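Local coordinates for uncharacterized protein MJ0764 (Methanocaldococcus jannaschii, PDB 2B8M) that is of unknown function but adopts the double-stranded beta-helix fold of the RmlC-like cupins, in which the barrel often encloses a small-molecule or metal site, at residues N30-P35 against L94-V99; M58-E63 against V82-Q87. All blocks are in the same frame, centred on the assembly; numbering follows the deposited sequence.

Contact 1: N30-P35 against L94-V99; sequences NHIVLP and LEFFVV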
ATOM      1  N   ASN A  30      -3.051  -1.679   6.695  1.00 18.69           N
ATOM      2  CA  ASN A  30      -3.951  -0.782   7.410  1.00 19.43           C
ATOM      3  C   ASN A  30      -4.069   0.543   6.677  1.00 18.94           C
ATOM      4  O   ASN A  30      -3.168   0.933   5.929  1.00 20.86           O
ATOM      5  CB  ASN A  30      -3.455  -0.593   8.856  1.00 20.64           C
ATOM      6  CG  ASN A  30      -3.245  -1.888   9.553  1.00 22.30           C
ATOM      7  OD1 ASN A  30      -3.976  -2.861   9.307  1.00 24.44           O
ATOM      8  ND2 ASN A  30      -2.258  -1.943  10.433  1.00 21.71           N
ATOM      9  N   HIS A  31      -5.195   1.237   6.898  1.00 20.54           N
ATOM     10  CA  HIS A  31      -5.434   2.544   6.349  1.00 20.95           C
ATOM     11  C   HIS A  31      -5.662   3.506   7.504  1.00 20.51           C
ATOM     12  O   HIS A  31      -6.494   3.261   8.368  1.00 22.21           O
ATOM     13  CB  HIS A  31      -6.627   2.495   5.444  1.00 21.47           C
ATOM     14  CG  HIS A  31      -7.081   3.841   4.970  1.00 20.55           C
ATOM     15  ND1 HIS A  31      -8.294   4.366   5.330  1.00 20.29           N
ATOM     16  CD2 HIS A  31      -6.476   4.768   4.196  1.00 22.16           C
ATOM     17  CE1 HIS A  31      -8.436   5.556   4.767  1.00 22.67           C
ATOM     18  NE2 HIS A  31      -7.354   5.814   4.059  1.00 21.91           N
ATOM     19  N   ILE A  32      -4.895   4.578   7.530  1.00 17.42           N
ATOM     20  CA  ILE A  32      -4.947   5.524   8.642  1.00 18.32           C
ATOM     21  C   ILE A  32      -5.165   6.965   8.130  1.00 20.00           C
ATOM     22  O   ILE A  32      -4.532   7.396   7.176  1.00 19.44           O
ATOM     23  CB  ILE A  32      -3.684   5.465   9.533  1.00 20.37           C
ATOM     24  CG1 ILE A  32      -3.517   4.026  10.072  1.00 25.10           C
ATOM     25  CG2 ILE A  32      -3.792   6.447  10.680  1.00 24.24           C
ATOM     26  CD1 ILE A  32      -2.299   3.777  10.790  1.00 32.25           C
ATOM     27  N   VAL A  33      -6.099   7.655   8.780  1.00 19.72           N
ATOM     28  CA  VAL A  33      -6.289   9.073   8.633  1.00 18.46           C
ATOM     29  C   VAL A  33      -6.129   9.744   9.965  1.00 22.51           C
ATOM     30  O   VAL A  33      -6.797   9.372  10.953  1.00 19.75           O
ATOM     31  CB  VAL A  33      -7.675   9.404   8.020  1.00 19.33           C
ATOM     32  CG1 VAL A  33      -7.833  10.910   7.794  1.00 18.88           C
ATOM     33  CG2 VAL A  33      -7.833   8.642   6.740  1.00 24.26           C
ATOM     34  N   LEU A  34      -5.242  10.745   9.990  1.00 19.94           N
ATOM     35  CA  LEU A  34      -5.026  11.555  11.180  1.00 19.26           C
ATOM     36  C   LEU A  34      -5.265  12.974  10.825  1.00 18.81           C
ATOM     37  O   LEU A  34      -4.505  13.579  10.048  1.00 17.90           O
ATOM     38  CB  LEU A  34      -3.579  11.403  11.698  1.00 19.44           C
ATOM     39  CG  LEU A  34      -3.162  10.001  12.138  1.00 20.40           C
ATOM     40  CD1 LEU A  34      -1.724  10.064  12.590  1.00 21.60           C
ATOM     41  CD2 LEU A  34      -4.063   9.490  13.263  1.00 21.93           C
ATOM     42  N   PRO A  35      -6.339  13.543  11.368  1.00 20.49           N
ATOM     43  CA  PRO A  35      -6.485  14.981  11.337  1.00 18.66           C
ATOM     44  C   PRO A  35      -5.345  15.715  12.059  1.00 19.25           C
ATOM     45  O   PRO A  35      -4.620  15.129  12.880  1.00 18.58           O
ATOM     46  CB  PRO A  35      -7.806  15.215  12.089  1.00 21.79           C
ATOM     47  CG  PRO A  35      -8.540  13.934  11.944  1.00 25.48           C
ATOM     48  CD  PRO A  35      -7.488  12.872  11.999  1.00 22.15           C
ATOM     49  N   LEU A  94      -3.701  13.894   7.315  1.00 20.14           N
ATOM     50  CA  LEU A  94      -2.643  12.994   6.903  1.00 19.11           C
ATOM     51  C   LEU A  94      -3.304  11.673   6.687  1.00 20.95           C
ATOM     52  O   LEU A  94      -4.003  11.201   7.585  1.00 18.91           O
ATOM     53  CB  LEU A  94      -1.630  12.785   8.013  1.00 18.12           C
ATOM     54  CG  LEU A  94      -0.582  11.653   8.006  1.00 19.05           C
ATOM     55  CD1 LEU A  94       0.342  11.722   6.790  1.00 21.55           C
ATOM     56  CD2 LEU A  94       0.239  11.731   9.214  1.00 21.30           C
ATOM     57  N   GLU A  95      -3.073  11.105   5.517  1.00 19.25           N
ATOM     58  CA  GLU A  95      -3.630   9.832   5.123  1.00 18.60           C
ATOM     59  C   GLU A  95      -2.513   8.930   4.605  1.00 21.89           C
ATOM     60  O   GLU A  95      -1.762   9.320   3.712  1.00 18.79           O
ATOM     61  CB  GLU A  95      -4.720  10.025   4.057  1.00 19.51           C
ATOM     62  CG  GLU A  95      -5.454   8.754   3.780  1.00 17.62           C
ATOM     63  CD  GLU A  95      -6.577   8.905   2.783  1.00 29.27           C
ATOM     64  OE1 GLU A  95      -6.789  10.037   2.309  1.00 35.39           O
ATOM     65  OE2 GLU A  95      -7.239   7.887   2.460  1.00 28.23           O
ATOM     66  N   PHE A  96      -2.424   7.721   5.152  1.00 19.15           N
ATOM     67  CA  PHE A  96      -1.397   6.750   4.722  1.00 20.61           C
ATOM     68  C   PHE A  96      -1.897   5.320   4.822  1.00 21.10           C
ATOM     69  O   PHE A  96      -2.860   5.040   5.550  1.00 21.40           O
ATOM     70  CB  PHE A  96      -0.060   6.939   5.442  1.00 20.76           C
ATOM     71  CG  PHE A  96      -0.139   6.853   6.907  1.00 16.77           C
ATOM     72  CD1 PHE A  96      -0.646   7.901   7.640  1.00 22.16           C
ATOM     73  CD2 PHE A  96       0.296   5.727   7.578  1.00 19.26           C
ATOM     74  CE1 PHE A  96      -0.715   7.823   9.045  1.00 20.24           C
ATOM     75  CE2 PHE A  96       0.223   5.624   8.948  1.00 22.39           C
ATOM     76  CZ  PHE A  96      -0.302   6.670   9.691  1.00 19.90           C
ATOM     77  N   PHE A  97      -1.242   4.435   4.085  1.00 20.47           N
ATOM     78  CA  PHE A  97      -1.355   3.012   4.304  1.00 19.74           C
ATOM     79  C   PHE A  97      -0.133   2.488   5.008  1.00 18.51           C
ATOM     80  O   PHE A  97       0.965   2.988   4.804  1.00 22.51           O
ATOM     81  CB  PHE A  97      -1.556   2.253   2.997  1.00 20.66           C
ATOM     82  CG  PHE A  97      -2.821   2.647   2.293  1.00 20.42           C
ATOM     83  CD1 PHE A  97      -2.844   3.731   1.418  1.00 25.31           C
ATOM     84  CD2 PHE A  97      -3.998   1.951   2.540  1.00 20.70           C
ATOM     85  CE1 PHE A  97      -4.027   4.089   0.827  1.00 26.12           C
ATOM     86  CE2 PHE A  97      -5.170   2.303   1.923  1.00 22.48           C
ATOM     87  CZ  PHE A  97      -5.191   3.367   1.084  1.00 21.98           C
ATOM     88  N   VAL A  98      -0.357   1.453   5.804  1.00 20.03           N
ATOM     89  CA  VAL A  98       0.696   0.759   6.507  1.00 20.16           C
ATOM     90  C   VAL A  98       0.735  -0.644   5.933  1.00 20.46           C
ATOM     91  O   VAL A  98      -0.278  -1.315   5.925  1.00 21.33           O
ATOM     92  CB  VAL A  98       0.409   0.659   8.008  1.00 21.05           C
ATOM     93  CG1 VAL A  98       1.477  -0.100   8.710  1.00 23.60           C
ATOM     94  CG2 VAL A  98       0.274   2.042   8.635  1.00 21.23           C
ATOM     95  N   VAL A  99       1.903  -1.050   5.425  1.00 21.66           N
ATOM     96  CA  VAL A  99       2.091  -2.370   4.867  1.00 19.92           C
ATOM     97  C   VAL A  99       3.118  -3.061   5.742  1.00 19.62           C
ATOM     98  O   VAL A  99       4.202  -2.541   5.997  1.00 21.53           O
ATOM     99  CB  VAL A  99       2.598  -2.306   3.414  1.00 20.93           C
ATOM    100  CG1 VAL A  99       2.988  -3.706   2.916  1.00 24.06           C
ATOM    101  CG2 VAL A  99       1.596  -1.616   2.518  1.00 24.57           C
TER
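Ile32 lies over one face of the Phe96 ring, its CB 3.9 Å from the ring centroid in a CH-pi contact, while CG2 and CD1 spread over neighbouring rim carbons. Phe96 CG sits between its backbone N and carbonyl carbon (chi1 57°), which brings the ring back alongside Ile32, and Leu34 CD1 meets the ring at its edge. Ile32 CD1 also reaches Val98 CG2; Ile32, Leu34, Leu94, Phe96 and Val98 make this face of the cupin barrel largely apolar. The strands run antiparallel, joined by six backbone hydrogen bonds; that from Leu34 N to Leu94 O measures 2.7 Å. On the other face His31 NE2 gives a nearly straight hydrogen bond (168°) to Glu95 OE2 at 2.6 Å, in the imidazole plane and on the anti side of the carboxylate. His31 CD2 stands over one face of the Phe97 ring, 3.6 Å from CE2, and His31 ND1 is hydrogen-bonded to OE1 of Glu19, on strand 17-23. With an alanine here, the carboxylates of Glu95 and Glu19 would probably lose their shared partner and one face of Phe97 its cover. Each imidazole nitrogen is engaged by a carboxylate, which fixes the ring's flip and rotation.

Contact 2: M58-E63 against V82-Q87; sequences MTLTLE and VKMLIQ
Leu60 CD1 packs 3.8 Å from Ile86 CG1 at the apolar centre of this antiparallel strand pair, part of the smaller sheet of the cupin double-stranded beta-helix. Selenomethionine Met58 crosses Ile86 obliquely, its CG and CE both 4.0 Å from Ile86 CG2. Farther along, Leu62 and selenomethionine Met84 lie side by side, and Leu62 CD2 presses on Met84 CB at 3.4 Å, tighter than usual for carbons. The Met84 chain leaves between its backbone N and carbonyl carbon (chi1 57°) and bends at its end to put CE near Leu60 CD1. Five backbone hydrogen bonds join the segments, the last, from Glu63 N to Lys83 O, just past the end of strand 57-62. On the opposite face Thr59, Thr61, Leu85 and Gln87 are set beside one another, and a water is gripped by three of them: it donates to Thr59 O, accepts from Gln87 NE2 at 2.6 Å, and is hydrogen-bonded to Thr61 OG1 at 2.8 Å. Thr59 OG1 turns instead to Asn69. Beyond the strand Glu63 folds back at chi2 (-71°), crossing Lys83 at about a right angle, and its OE2 receives Lys83 N at 2.9 Å from above the carboxylate plane, with an almost straight N-H...O angle of 175°.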
HETATM    1  N   MSE A  58       3.449  13.766   7.361  1.00 19.92           N
HETATM    2  CA  MSE A  58       3.671  12.965   8.536  1.00 22.48           C
HETATM    3  C   MSE A  58       4.914  13.449   9.228  1.00 22.18           C
HETATM    4  O   MSE A  58       5.889  13.733   8.573  1.00 24.34           O
HETATM    5  CB  MSE A  58       3.908  11.510   8.118  1.00 22.06           C
HETATM    6  CG  MSE A  58       4.335  10.627   9.262  1.00 19.01           C
HETATM    7 SE   MSE A  58       4.763   8.835   8.635  1.00 33.54          SE
HETATM    8  CE  MSE A  58       2.907   8.320   7.972  1.00 25.41           C
ATOM      9  N   THR A  59       4.872  13.509  10.555  1.00 20.02           N
ATOM     10  CA  THR A  59       6.044  13.727  11.362  1.00 19.88           C
ATOM     11  C   THR A  59       6.334  12.389  12.029  1.00 22.39           C
ATOM     12  O   THR A  59       5.537  11.870  12.828  1.00 23.07           O
ATOM     13  CB  THR A  59       5.805  14.874  12.363  1.00 21.13           C
ATOM     14  OG1 THR A  59       5.529  16.063  11.639  1.00 24.44           O
ATOM     15  CG2 THR A  59       7.023  15.125  13.215  1.00 19.91           C
ATOM     16  N   LEU A  60       7.482  11.828  11.675  1.00 19.42           N
ATOM     17  CA  LEU A  60       7.896  10.494  12.086  1.00 19.61           C
ATOM     18  C   LEU A  60       9.149  10.595  12.952  1.00 18.82           C
ATOM     19  O   LEU A  60      10.165  11.113  12.538  1.00 20.47           O
ATOM     20  CB  LEU A  60       8.227   9.674  10.837  1.00 20.31           C
ATOM     21  CG  LEU A  60       8.661   8.243  11.120  1.00 22.71           C
ATOM     22  CD1 LEU A  60       7.521   7.451  11.721  1.00 23.24           C
ATOM     23  CD2 LEU A  60       9.158   7.583   9.837  1.00 22.36           C
ATOM     24  N   THR A  61       9.053  10.169  14.201  1.00 18.40           N
ATOM     25  CA  THR A  61      10.187  10.131  15.091  1.00 16.96           C
ATOM     26  C   THR A  61      10.546   8.681  15.348  1.00 21.77           C
ATOM     27  O   THR A  61       9.730   7.909  15.857  1.00 18.77           O
ATOM     28  CB  THR A  61       9.918  10.880  16.434  1.00 16.00           C
ATOM     29  OG1 THR A  61       9.381  12.191  16.151  1.00 20.02           O
ATOM     30  CG2 THR A  61      11.190  11.063  17.181  1.00 23.40           C
ATOM     31  N   LEU A  62      11.786   8.331  15.000  1.00 19.61           N
ATOM     32  CA  LEU A  62      12.298   7.012  15.174  1.00 19.96           C
ATOM     33  C   LEU A  62      13.438   7.046  16.171  1.00 20.52           C
ATOM     34  O   LEU A  62      14.361   7.882  16.079  1.00 18.59           O
ATOM     35  CB  LEU A  62      12.801   6.419  13.860  1.00 19.37           C
ATOM     36  CG  LEU A  62      11.815   6.288  12.713  1.00 21.91           C
ATOM     37  CD1 LEU A  62      12.515   5.578  11.571  1.00 20.09           C
ATOM     38  CD2 LEU A  62      10.562   5.535  13.116  1.00 21.97           C
ATOM     39  N   GLU A  63      13.369   6.148  17.140  1.00 18.23           N
ATOM     40  CA  GLU A  63      14.402   6.038  18.165  1.00 18.16           C
ATOM     41  C   GLU A  63      14.839   7.393  18.698  1.00 18.84           C
ATOM     42  O   GLU A  63      13.992   8.125  19.166  1.00 21.87           O
ATOM     43  CB  GLU A  63      15.580   5.191  17.671  1.00 19.36           C
ATOM     44  CG  GLU A  63      15.262   3.764  17.372  1.00 21.64           C
ATOM     45  CD  GLU A  63      14.971   2.894  18.598  1.00 25.01           C
ATOM     46  OE1 GLU A  63      15.389   3.240  19.718  1.00 22.97           O
ATOM     47  OE2 GLU A  63      14.321   1.822  18.448  1.00 20.39           O
ATOM     48  N   VAL A  82      11.878  -1.272  15.813  1.00 20.06           N
ATOM     49  CA  VAL A  82      12.303   0.115  15.888  1.00 16.51           C
ATOM     50  C   VAL A  82      11.195   0.933  16.594  1.00 19.08           C
ATOM     51  O   VAL A  82      10.001   0.846  16.216  1.00 18.67           O
ATOM     52  CB  VAL A  82      12.561   0.688  14.460  1.00 20.86           C
ATOM     53  CG1 VAL A  82      12.761   2.201  14.475  1.00 19.45           C
ATOM     54  CG2 VAL A  82      13.766   0.038  13.814  1.00 18.39           C
ATOM     55  N   LYS A  83      11.587   1.750  17.564  1.00 19.94           N
ATOM     56  CA  LYS A  83      10.658   2.617  18.272  1.00 18.83           C
ATOM     57  C   LYS A  83      10.235   3.752  17.379  1.00 19.53           C
ATOM     58  O   LYS A  83      11.102   4.486  16.844  1.00 18.60           O
ATOM     59  CB  LYS A  83      11.287   3.189  19.521  1.00 17.99           C
ATOM     60  CG  LYS A  83      10.322   3.963  20.373  1.00 22.87           C
ATOM     61  CD  LYS A  83      10.808   4.110  21.801  1.00 26.72           C
ATOM     62  CE  LYS A  83      12.198   4.696  21.904  1.00 28.28           C
ATOM     63  NZ  LYS A  83      12.614   4.946  23.289  1.00 34.65           N
HETATM   64  N   MSE A  84       8.930   3.866  17.187  1.00 20.43           N
HETATM   65  CA  MSE A  84       8.388   4.880  16.304  1.00 20.49           C
HETATM   66  C   MSE A  84       7.190   5.623  16.855  1.00 19.62           C
HETATM   67  O   MSE A  84       6.408   5.122  17.690  1.00 20.32           O
HETATM   68  CB  MSE A  84       7.954   4.276  14.974  1.00 19.96           C
HETATM   69  CG  MSE A  84       6.935   3.166  15.130  1.00 21.06           C
HETATM   70 SE   MSE A  84       6.606   2.199  13.453  0.75 32.22          SE
HETATM   71  CE  MSE A  84       5.920   3.623  12.483  1.00 26.22           C
ATOM     72  N   LEU A  85       7.085   6.853  16.391  1.00 19.64           N
ATOM     73  CA  LEU A  85       5.905   7.670  16.625  1.00 20.66           C
ATOM     74  C   LEU A  85       5.516   8.409  15.347  1.00 19.26           C
ATOM     75  O   LEU A  85       6.380   9.051  14.712  1.00 17.79           O
ATOM     76  CB  LEU A  85       6.209   8.699  17.668  1.00 18.29           C
ATOM     77  CG  LEU A  85       5.108   9.701  17.972  1.00 23.98           C
ATOM     78  CD1 LEU A  85       3.914   8.960  18.495  1.00 21.81           C
ATOM     79  CD2 LEU A  85       5.600  10.768  18.887  1.00 24.71           C
ATOM     80  N   ILE A  86       4.230   8.295  15.000  1.00 20.26           N
ATOM     81  CA  ILE A  86       3.639   8.992  13.884  1.00 19.46           C
ATOM     82  C   ILE A  86       2.700  10.038  14.383  1.00 21.16           C
ATOM     83  O   ILE A  86       1.717   9.730  15.063  1.00 19.00           O
ATOM     84  CB  ILE A  86       2.857   8.023  12.968  1.00 18.45           C
ATOM     85  CG1 ILE A  86       3.816   7.037  12.284  1.00 19.61           C
ATOM     86  CG2 ILE A  86       2.066   8.747  11.903  1.00 17.81           C
ATOM     87  CD1 ILE A  86       3.077   5.902  11.578  1.00 21.04           C
ATOM     88  N   GLN A  87       2.956  11.264  13.972  1.00 19.90           N
ATOM     89  CA  GLN A  87       2.134  12.418  14.310  1.00 20.07           C
ATOM     90  C   GLN A  87       1.741  13.193  13.063  1.00 18.36           C
ATOM     91  O   GLN A  87       2.478  13.211  12.075  1.00 20.20           O
ATOM     92  CB  GLN A  87       2.892  13.377  15.222  1.00 21.91           C
ATOM     93  CG  GLN A  87       3.430  12.813  16.511  1.00 22.95           C
ATOM     94  CD  GLN A  87       4.266  13.848  17.191  1.00 20.63           C
ATOM     95  OE1 GLN A  87       3.846  14.481  18.182  1.00 28.75           O
ATOM     96  NE2 GLN A  87       5.451  14.067  16.655  1.00 16.97           N
TER
HETATM   97  O   HOH W   1       6.640  12.101  15.515  1.00 13.39           O

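How the contacts relate
Contact 1 joins strands 28-35 and 93-100 of the larger sheet and is buried near the centre of the chain; contact 2 joins strands 57-62 and 83-87 of the smaller sheet and is only partly buried. In sequence, contact 2 is nested within the loop closed by contact 1. Their apolar faces meet inside the barrel, where Met58 CE lies 3.5 Å from Phe96 CG and Ile86 CG2 is 3.8 Å from Phe96 CZ. On the faces turned from the barrel interior the chemistry differs: contact 1 sets a histidine-carboxylate pair among aromatic rings, whereas contact 2 carries threonines, a glutamine and a bound water on a partly exposed face. Both also touch the second subunit, through Phe97 and Leu62 among others.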